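Local coordinates for protein NADP-dependent 2-hydroxyacid dehydrogenase (Rhizobium etli, PDB 4XCV) that binds NADPH and probably catalyses the NADP-dependent interconversion of 2-oxoacids and D-2-hydroxyacids, as a member of the D-isomer specific 2-hydroxyacid dehydrogenases, at residues R5-V10 with R41-S46; E17-V22 with S32-D37. All coordinates share one frame; numbering follows the deposited sequence. Where two conformers were deposited one is given.

Interaction 1 of 2, residues R5-V10 with R41-S46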
ATOM      1  N   ARG A   5       8.114 -36.539  29.004  1.00 26.33           N
ATOM      2  CA  ARG A   5       7.180 -35.432  29.255  1.00 23.07           C
ATOM      3  C   ARG A   5       5.773 -35.837  28.820  1.00 18.92           C
ATOM      4  O   ARG A   5       5.620 -36.507  27.797  1.00 17.88           O
ATOM      5  CB  ARG A   5       7.595 -34.212  28.435  1.00 25.07           C
ATOM      6  CG  ARG A   5       9.000 -33.715  28.715  1.00 30.33           C
ATOM      7  CD  ARG A   5       9.183 -33.432  30.181  1.00 34.15           C
ATOM      8  NE  ARG A   5       8.290 -32.382  30.645  1.00 35.77           N
ATOM      9  CZ  ARG A   5       8.674 -31.260  31.260  1.00 42.05           C
ATOM     10  NH1 ARG A   5       9.958 -30.993  31.510  1.00 47.12           N
ATOM     11  NH2 ARG A   5       7.742 -30.378  31.623  1.00 44.27           N
ATOM     12  N   PRO A   6       4.762 -35.393  29.556  1.00 16.97           N
ATOM     13  CA  PRO A   6       3.411 -35.790  29.120  1.00 15.62           C
ATOM     14  C   PRO A   6       2.956 -35.057  27.859  1.00 13.46           C
ATOM     15  O   PRO A   6       3.439 -33.947  27.574  1.00 13.07           O
ATOM     16  CB  PRO A   6       2.530 -35.405  30.298  1.00 16.85           C
ATOM     17  CG  PRO A   6       3.313 -34.438  31.069  1.00 18.42           C
ATOM     18  CD  PRO A   6       4.757 -34.710  30.852  1.00 18.66           C
ATOM     19  N   PRO A   7       2.026 -35.651  27.099  1.00 12.51           N
ATOM     20  CA  PRO A   7       1.572 -34.997  25.896  1.00 11.79           C
ATOM     21  C   PRO A   7       0.796 -33.705  26.218  1.00 11.28           C
ATOM     22  O   PRO A   7       0.278 -33.520  27.312  1.00 11.50           O
ATOM     23  CB  PRO A   7       0.640 -36.033  25.260  1.00 12.53           C
ATOM     24  CG  PRO A   7       0.236 -36.906  26.369  1.00 13.71           C
ATOM     25  CD  PRO A   7       1.440 -36.974  27.270  1.00 13.88           C
ATOM     26  N   VAL A   8       0.772 -32.805  25.229  1.00 11.11           N
ATOM     27  CA  VAL A   8       0.055 -31.525  25.309  1.00 11.51           C
ATOM     28  C   VAL A   8      -1.418 -31.719  24.970  1.00 11.55           C
ATOM     29  O   VAL A   8      -1.740 -32.370  24.000  1.00 12.46           O
ATOM     30  CB  VAL A   8       0.672 -30.541  24.316  1.00 12.30           C
ATOM     31  CG1 VAL A   8      -0.105 -29.226  24.237  1.00 13.07           C
ATOM     32  CG2 VAL A   8       2.141 -30.300  24.621  1.00 14.12           C
ATOM     33  N   LEU A   9      -2.295 -31.181  25.803  1.00 12.24           N
ATOM     34  CA  LEU A   9      -3.739 -31.249  25.532  0.50 12.79           C
ATOM     35  C   LEU A   9      -4.090 -30.213  24.468  1.00 12.68           C
ATOM     36  O   LEU A   9      -3.712 -29.058  24.599  1.00 13.78           O
ATOM     37  CB  LEU A   9      -4.485 -30.981  26.810  0.50 14.89           C
ATOM     38  CG  LEU A   9      -5.998 -31.045  26.862  0.50 17.01           C
ATOM     39  CD1 LEU A   9      -6.418 -31.168  28.309  0.50 20.26           C
ATOM     40  CD2 LEU A   9      -6.644 -29.812  26.254  0.50 17.43           C
ATOM     41  N   VAL A  10      -4.834 -30.643  23.455  1.00 12.67           N
ATOM     42  CA  VAL A  10      -5.220 -29.756  22.352  1.00 13.38           C
ATOM     43  C   VAL A  10      -6.730 -29.842  22.174  1.00 14.52           C
ATOM     44  O   VAL A  10      -7.272 -30.913  21.872  1.00 14.92           O
ATOM     45  CB  VAL A  10      -4.508 -30.154  21.039  1.00 13.93           C
ATOM     46  CG1 VAL A  10      -4.938 -29.277  19.866  1.00 15.60           C
ATOM     47  CG2 VAL A  10      -2.997 -30.149  21.231  1.00 13.76           C
ATOM     48  N   ARG A  41     -12.385 -39.420  24.957  1.00 17.55           N
ATOM     49  CA  ARG A  41     -13.529 -39.046  25.793  1.00 20.39           C
ATOM     50  C   ARG A  41     -13.306 -39.307  27.267  1.00 21.01           C
ATOM     51  O   ARG A  41     -13.801 -38.535  28.122  1.00 23.33           O
ATOM     52  CB  ARG A  41     -14.781 -39.787  25.326  1.00 23.73           C
ATOM     53  CG  ARG A  41     -15.418 -39.113  24.156  1.00 26.62           C
ATOM     54  CD  ARG A  41     -16.729 -39.781  23.718  1.00 31.83           C
ATOM     55  NE  ARG A  41     -17.054 -39.246  22.391  1.00 35.73           N
ATOM     56  CZ  ARG A  41     -18.007 -39.691  21.591  1.00 40.85           C
ATOM     57  NH1 ARG A  41     -18.791 -40.696  21.971  1.00 43.81           N
ATOM     58  NH2 ARG A  41     -18.196 -39.096  20.405  1.00 43.95           N
ATOM     59  N   GLU A  42     -12.577 -40.369  27.576  1.00 20.27           N
ATOM     60  CA  GLU A  42     -12.286 -40.716  28.948  1.00 21.54           C
ATOM     61  C   GLU A  42     -10.800 -40.734  29.264  1.00 19.07           C
ATOM     62  O   GLU A  42     -10.346 -41.352  30.189  1.00 18.37           O
ATOM     63  CB  GLU A  42     -12.931 -42.041  29.296  1.00 25.35           C
ATOM     64  CG  GLU A  42     -14.463 -42.005  29.437  1.00 29.41           C
ATOM     65  CD  GLU A  42     -15.243 -42.112  28.130  1.00 33.05           C
ATOM     66  OE1 GLU A  42     -14.714 -42.645  27.128  1.00 36.19           O
ATOM     67  OE2 GLU A  42     -16.418 -41.665  28.096  1.00 39.42           O
ATOM     68  N   ARG A  43     -10.044 -39.965  28.500  1.00 16.67           N
ATOM     69  CA  ARG A  43      -8.612 -39.865  28.705  1.00 15.81           C
ATOM     70  C   ARG A  43      -8.294 -39.282  30.070  1.00 15.77           C
ATOM     71  O   ARG A  43      -8.946 -38.322  30.497  1.00 16.73           O
ATOM     72  CB  ARG A  43      -8.046 -38.950  27.622  1.00 15.48           C
ATOM     73  CG  ARG A  43      -6.546 -38.854  27.548  1.00 15.66           C
ATOM     74  CD  ARG A  43      -5.914 -40.057  26.942  1.00 15.07           C
ATOM     75  NE  ARG A  43      -4.473 -39.887  26.794  1.00 14.58           N
ATOM     76  CZ  ARG A  43      -3.816 -39.705  25.645  1.00 14.17           C
ATOM     77  NH1 ARG A  43      -4.383 -39.611  24.442  1.00 13.65           N
ATOM     78  NH2 ARG A  43      -2.501 -39.630  25.705  1.00 14.62           N
ATOM     79  N   ASP A  44      -7.299 -39.841  30.749  1.00 15.29           N
ATOM     80  CA  ASP A  44      -6.751 -39.328  32.022  1.00 16.69           C
ATOM     81  C   ASP A  44      -5.856 -38.116  31.734  1.00 16.62           C
ATOM     82  O   ASP A  44      -4.843 -38.258  31.062  1.00 15.48           O
ATOM     83  CB  ASP A  44      -5.957 -40.459  32.685  1.00 17.90           C
ATOM     84  CG  ASP A  44      -5.493 -40.151  34.061  1.00 20.97           C
ATOM     85  OD1 ASP A  44      -5.547 -38.978  34.446  1.00 20.91           O
ATOM     86  OD2 ASP A  44      -5.208 -41.144  34.804  1.00 25.03           O
ATOM     87  N   PHE A  45      -6.219 -36.943  32.266  1.00 17.15           N
ATOM     88  CA  PHE A  45      -5.394 -35.721  32.169  1.00 18.21           C
ATOM     89  C   PHE A  45      -4.691 -35.399  33.482  1.00 18.64           C
ATOM     90  O   PHE A  45      -4.265 -34.232  33.674  1.00 18.79           O
ATOM     91  CB  PHE A  45      -6.242 -34.482  31.766  1.00 20.32           C
ATOM     92  CG  PHE A  45      -6.987 -34.650  30.489  1.00 22.31           C
ATOM     93  CD1 PHE A  45      -6.446 -35.324  29.425  1.00 23.70           C
ATOM     94  CD2 PHE A  45      -8.248 -34.112  30.336  1.00 27.26           C
ATOM     95  CE1 PHE A  45      -7.180 -35.546  28.274  1.00 24.88           C
ATOM     96  CE2 PHE A  45      -8.976 -34.305  29.167  1.00 28.42           C
ATOM     97  CZ  PHE A  45      -8.433 -35.040  28.136  1.00 25.30           C
ATOM     98  N   SER A  46      -4.499 -36.353  34.371  1.00 19.33           N
ATOM     99  CA  SER A  46      -3.853 -36.034  35.637  1.00 21.82           C
ATOM    100  C   SER A  46      -2.421 -35.507  35.487  1.00 21.10           C
ATOM    101  O   SER A  46      -1.986 -34.720  36.318  1.00 21.76           O
ATOM    102  CB  SER A  46      -3.945 -37.193  36.618  1.00 24.48           C
ATOM    103  OG  SER A  46      -3.158 -38.273  36.206  1.00 26.42           O
TER
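Leu-9 lays its CD1 methyl over one face of the Phe-45 ring, and the carbonyl O of Arg-43 lies over the other. The methyl sits 4.0 Å from the ring centroid, and the line between them is only 9° off the ring normal. This is a CH-pi contact, described for one of the two modelled conformers of Leu-9. Its nearest ring atom is Phe-45 CD2, 4.0 Å from Leu-9 CD1. Leu-9 has CG anti to the backbone N (chi1 -177°), which sends the isobutyl group from strand 8-12 toward the loop. The two side chains cross at about a right angle. A second touch is smaller. Pro-7 CG comes within 3.9 Å of Arg-43 NH2, oblique to the guanidinium. The polar end of Arg-43 has its partner in Asn-40, which accepts from NH1. On the residues flanking Phe-45, Asp-44 OD1 accepts from Ser-46 N at 2.8 Å and also from Ser-46 OG. Both donors come from the same face of the carboxylate. The first bond makes an Asx turn that spans Phe-45. Ile-33, Leu-35 and Arg-63 also touch Phe-45. The loop is therefore held against one face of the sheet largely by apolar packing, while Asp-44 and Ser-46 bond to each other within it.

Interaction 2 of 2, residues E17-V22 with S32-D37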
ATOM      1  N   GLU A  17      -9.781 -32.048  10.445  1.00 32.29           N
ATOM      2  CA  GLU A  17      -8.880 -32.807   9.599  1.00 32.47           C
ATOM      3  C   GLU A  17      -7.542 -32.069   9.495  1.00 29.53           C
ATOM      4  O   GLU A  17      -6.457 -32.684   9.524  1.00 28.54           O
ATOM      5  CB  GLU A  17      -9.513 -33.026   8.219  1.00 36.40           C
ATOM      6  CG  GLU A  17     -10.805 -33.859   8.220  1.00 40.51           C
ATOM      7  CD  GLU A  17     -12.064 -33.161   8.781  1.00 44.46           C
ATOM      8  OE1 GLU A  17     -12.250 -31.926   8.639  1.00 45.31           O
ATOM      9  OE2 GLU A  17     -12.905 -33.871   9.376  1.00 49.78           O
ATOM     10  N   GLY A  18      -7.586 -30.740   9.440  1.00 29.00           N
ATOM     11  CA  GLY A  18      -6.367 -29.955   9.403  1.00 27.25           C
ATOM     12  C   GLY A  18      -5.549 -30.073  10.677  1.00 25.20           C
ATOM     13  O   GLY A  18      -4.322 -30.213  10.655  1.00 23.73           O
ATOM     14  N   VAL A  19      -6.239 -30.002  11.807  1.00 25.06           N
ATOM     15  CA  VAL A  19      -5.578 -30.113  13.109  1.00 23.57           C
ATOM     16  C   VAL A  19      -4.959 -31.499  13.263  1.00 22.36           C
ATOM     17  O   VAL A  19      -3.827 -31.618  13.718  1.00 20.49           O
ATOM     18  CB  VAL A  19      -6.564 -29.862  14.259  1.00 23.84           C
ATOM     19  CG1 VAL A  19      -5.950 -30.201  15.620  1.00 22.27           C
ATOM     20  CG2 VAL A  19      -6.982 -28.408  14.262  1.00 25.59           C
ATOM     21  N   ASP A  20      -5.685 -32.539  12.888  1.00 23.20           N
ATOM     22  CA  ASP A  20      -5.146 -33.888  12.909  1.00 23.95           C
ATOM     23  C   ASP A  20      -3.830 -33.975  12.148  1.00 22.09           C
ATOM     24  O   ASP A  20      -2.894 -34.610  12.587  1.00 21.29           O
ATOM     25  CB  ASP A  20      -6.111 -34.883  12.268  1.00 28.35           C
ATOM     26  CG  ASP A  20      -7.246 -35.263  13.170  1.00 32.91           C
ATOM     27  OD1 ASP A  20      -7.103 -35.089  14.396  1.00 38.78           O
ATOM     28  OD2 ASP A  20      -8.286 -35.757  12.641  1.00 41.06           O
ATOM     29  N   ARG A  21      -3.767 -33.370  10.960  1.00 21.77           N
ATOM     30  CA  ARG A  21      -2.572 -33.414  10.147  1.00 22.20           C
ATOM     31  C   ARG A  21      -1.398 -32.702  10.765  1.00 21.17           C
ATOM     32  O   ARG A  21      -0.297 -33.259  10.832  1.00 21.08           O
ATOM     33  CB  ARG A  21      -2.839 -32.820   8.746  1.00 24.18           C
ATOM     34  CG  ARG A  21      -1.658 -32.973   7.783  1.00 25.04           C
ATOM     35  CD  ARG A  21      -1.950 -32.448   6.391  0.50 26.41           C
ATOM     36  NE  ARG A  21      -3.076 -33.176   5.852  0.50 26.96           N
ATOM     37  CZ  ARG A  21      -4.270 -32.640   5.662  0.50 27.62           C
ATOM     38  NH1 ARG A  21      -4.467 -31.365   5.957  0.50 27.55           N
ATOM     39  NH2 ARG A  21      -5.255 -33.384   5.190  0.50 28.43           N
ATOM     40  N   VAL A  22      -1.583 -31.475  11.247  1.00 20.84           N
ATOM     41  CA  VAL A  22      -0.489 -30.756  11.914  0.60 20.85           C
ATOM     42  C   VAL A  22       0.006 -31.513  13.105  1.00 19.23           C
ATOM     43  O   VAL A  22       1.195 -31.587  13.362  1.00 18.91           O
ATOM     44  CB  VAL A  22      -0.892 -29.325  12.394  0.60 22.45           C
ATOM     45  CG1 VAL A  22       0.299 -28.602  13.030  0.60 22.31           C
ATOM     46  CG2 VAL A  22      -1.439 -28.515  11.250  0.60 24.68           C
ATOM     47  N   SER A  32       0.526 -35.372  21.664  1.00 12.03           N
ATOM     48  CA  SER A  32      -0.626 -34.550  21.964  1.00 12.25           C
ATOM     49  C   SER A  32      -1.827 -35.396  22.258  1.00 13.27           C
ATOM     50  O   SER A  32      -1.929 -36.577  21.867  1.00 14.26           O
ATOM     51  CB  SER A  32      -0.932 -33.575  20.822  1.00 12.66           C
ATOM     52  OG  SER A  32      -1.063 -34.249  19.603  1.00 14.09           O
ATOM     53  N   ILE A  33      -2.784 -34.764  22.927  1.00 12.67           N
ATOM     54  CA  ILE A  33      -4.119 -35.328  23.218  1.00 12.38           C
ATOM     55  C   ILE A  33      -5.124 -34.451  22.477  1.00 13.11           C
ATOM     56  O   ILE A  33      -5.414 -33.316  22.914  1.00 13.57           O
ATOM     57  CB  ILE A  33      -4.461 -35.334  24.710  1.00 12.67           C
ATOM     58  CG1 ILE A  33      -3.411 -36.099  25.481  1.00 13.39           C
ATOM     59  CG2 ILE A  33      -5.838 -35.985  24.913  1.00 12.88           C
ATOM     60  CD1 ILE A  33      -3.608 -36.131  26.978  1.00 14.09           C
ATOM     61  N   ASN A  34      -5.632 -34.933  21.352  1.00 13.18           N
ATOM     62  CA  ASN A  34      -6.576 -34.166  20.568  1.00 14.17           C
ATOM     63  C   ASN A  34      -7.982 -34.451  21.106  1.00 14.57           C
ATOM     64  O   ASN A  34      -8.507 -35.551  20.919  1.00 13.77           O
ATOM     65  CB  ASN A  34      -6.459 -34.519  19.101  1.00 15.20           C
ATOM     66  CG  ASN A  34      -7.373 -33.694  18.236  1.00 17.03           C
ATOM     67  OD1 ASN A  34      -8.175 -32.899  18.725  1.00 17.20           O
ATOM     68  ND2 ASN A  34      -7.225 -33.870  16.922  1.00 18.89           N
ATOM     69  N   LEU A  35      -8.599 -33.470  21.761  1.00 15.94           N
ATOM     70  CA  LEU A  35      -9.934 -33.666  22.341  1.00 18.02           C
ATOM     71  C   LEU A  35     -11.018 -33.860  21.280  1.00 18.56           C
ATOM     72  O   LEU A  35     -12.141 -34.303  21.651  1.00 19.90           O
ATOM     73  CB  LEU A  35     -10.306 -32.517  23.263  1.00 21.75           C
ATOM     74  CG  LEU A  35      -9.826 -32.719  24.708  1.00 24.72           C
ATOM     75  CD1 LEU A  35     -10.356 -31.661  25.648  1.00 28.22           C
ATOM     76  CD2 LEU A  35     -10.283 -34.057  25.266  1.00 26.65           C
ATOM     77  N   ALA A  36     -10.744 -33.599  19.997  1.00 17.93           N
ATOM     78  CA  ALA A  36     -11.728 -33.927  18.939  1.00 19.52           C
ATOM     79  C   ALA A  36     -11.858 -35.430  18.681  1.00 19.26           C
ATOM     80  O   ALA A  36     -12.829 -35.893  18.043  1.00 21.21           O
ATOM     81  CB  ALA A  36     -11.362 -33.216  17.647  1.00 20.46           C
ATOM     82  N   ASP A  37     -10.910 -36.210  19.142  1.00 17.42           N
ATOM     83  CA  ASP A  37     -10.876 -37.645  18.887  1.00 18.03           C
ATOM     84  C   ASP A  37     -11.770 -38.327  19.920  1.00 17.87           C
ATOM     85  O   ASP A  37     -11.496 -38.225  21.116  1.00 17.01           O
ATOM     86  CB  ASP A  37      -9.430 -38.147  19.045  1.00 17.65           C
ATOM     87  CG  ASP A  37      -9.250 -39.610  18.669  1.00 19.59           C
ATOM     88  OD1 ASP A  37     -10.236 -40.357  18.615  1.00 20.32           O
ATOM     89  OD2 ASP A  37      -8.067 -40.015  18.529  1.00 22.63           O
TER
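Asn-34 reaches from the end of strand 32-34 to Val-19 and Asp-20 on helix 16-23. The contact lies within a beta-alpha-beta unit, strand 8-12, helix 16-23 and strand 32-34, of the parallel five-stranded sheet. The helix covers one face of this edge strand. The inner side is apolar on the helix. Val-19 is buried and its side chain points toward the strand. Its CG1 lies 4.1 Å from Asn-34 ND2, and Ile-12 at the end of strand 8-12 also packs on Val-19. Leu-23, one turn further along the helix, touches Asn-34 too. The outer side is polar and thinner. Asp-20 is exposed, and its OD1 lies 2.8 Å from Asn-34 ND2. The carboxylate and amide planes are turned 66° apart. With chi1 at -177°, the Asn-34 amide extends away from its own backbone N and across to the helix. Its nitrogen faces the helix, while its oxygen stays with its own chain, where the strand ends in a type I turn from Asn-34 to Asp-37. Replacing Asn-34 by an alanine would probably leave the Ala-36 amide without its side-chain acceptor and open a gap beside Val-19 and Asp-20. In the Asx turn, Ala-36 N donates to Asn-34 OD1 at 3.0 Å, with the donor 52° above the carbonyl plane.

How the interactions relate
From the N terminus, the chain runs through 5-10 into strand 8-12, then into helix 16-23. It returns as strand 32-34, and interaction 2 closes this short loop between 17-22 and 32-37. The chain then continues past the turn to 41-46, where interaction 1 closes a longer loop back to 5-10. Interaction 2 thus lies wholly within the span of interaction 1, and the two do not cross. Their centres are 13 Å apart. They meet in the sheet, where Val-8 and Val-10 pair with Ile-33, and in the packing of Leu-35 on Phe-45. Together they tie a helix and a loop to two neighbouring parallel strands.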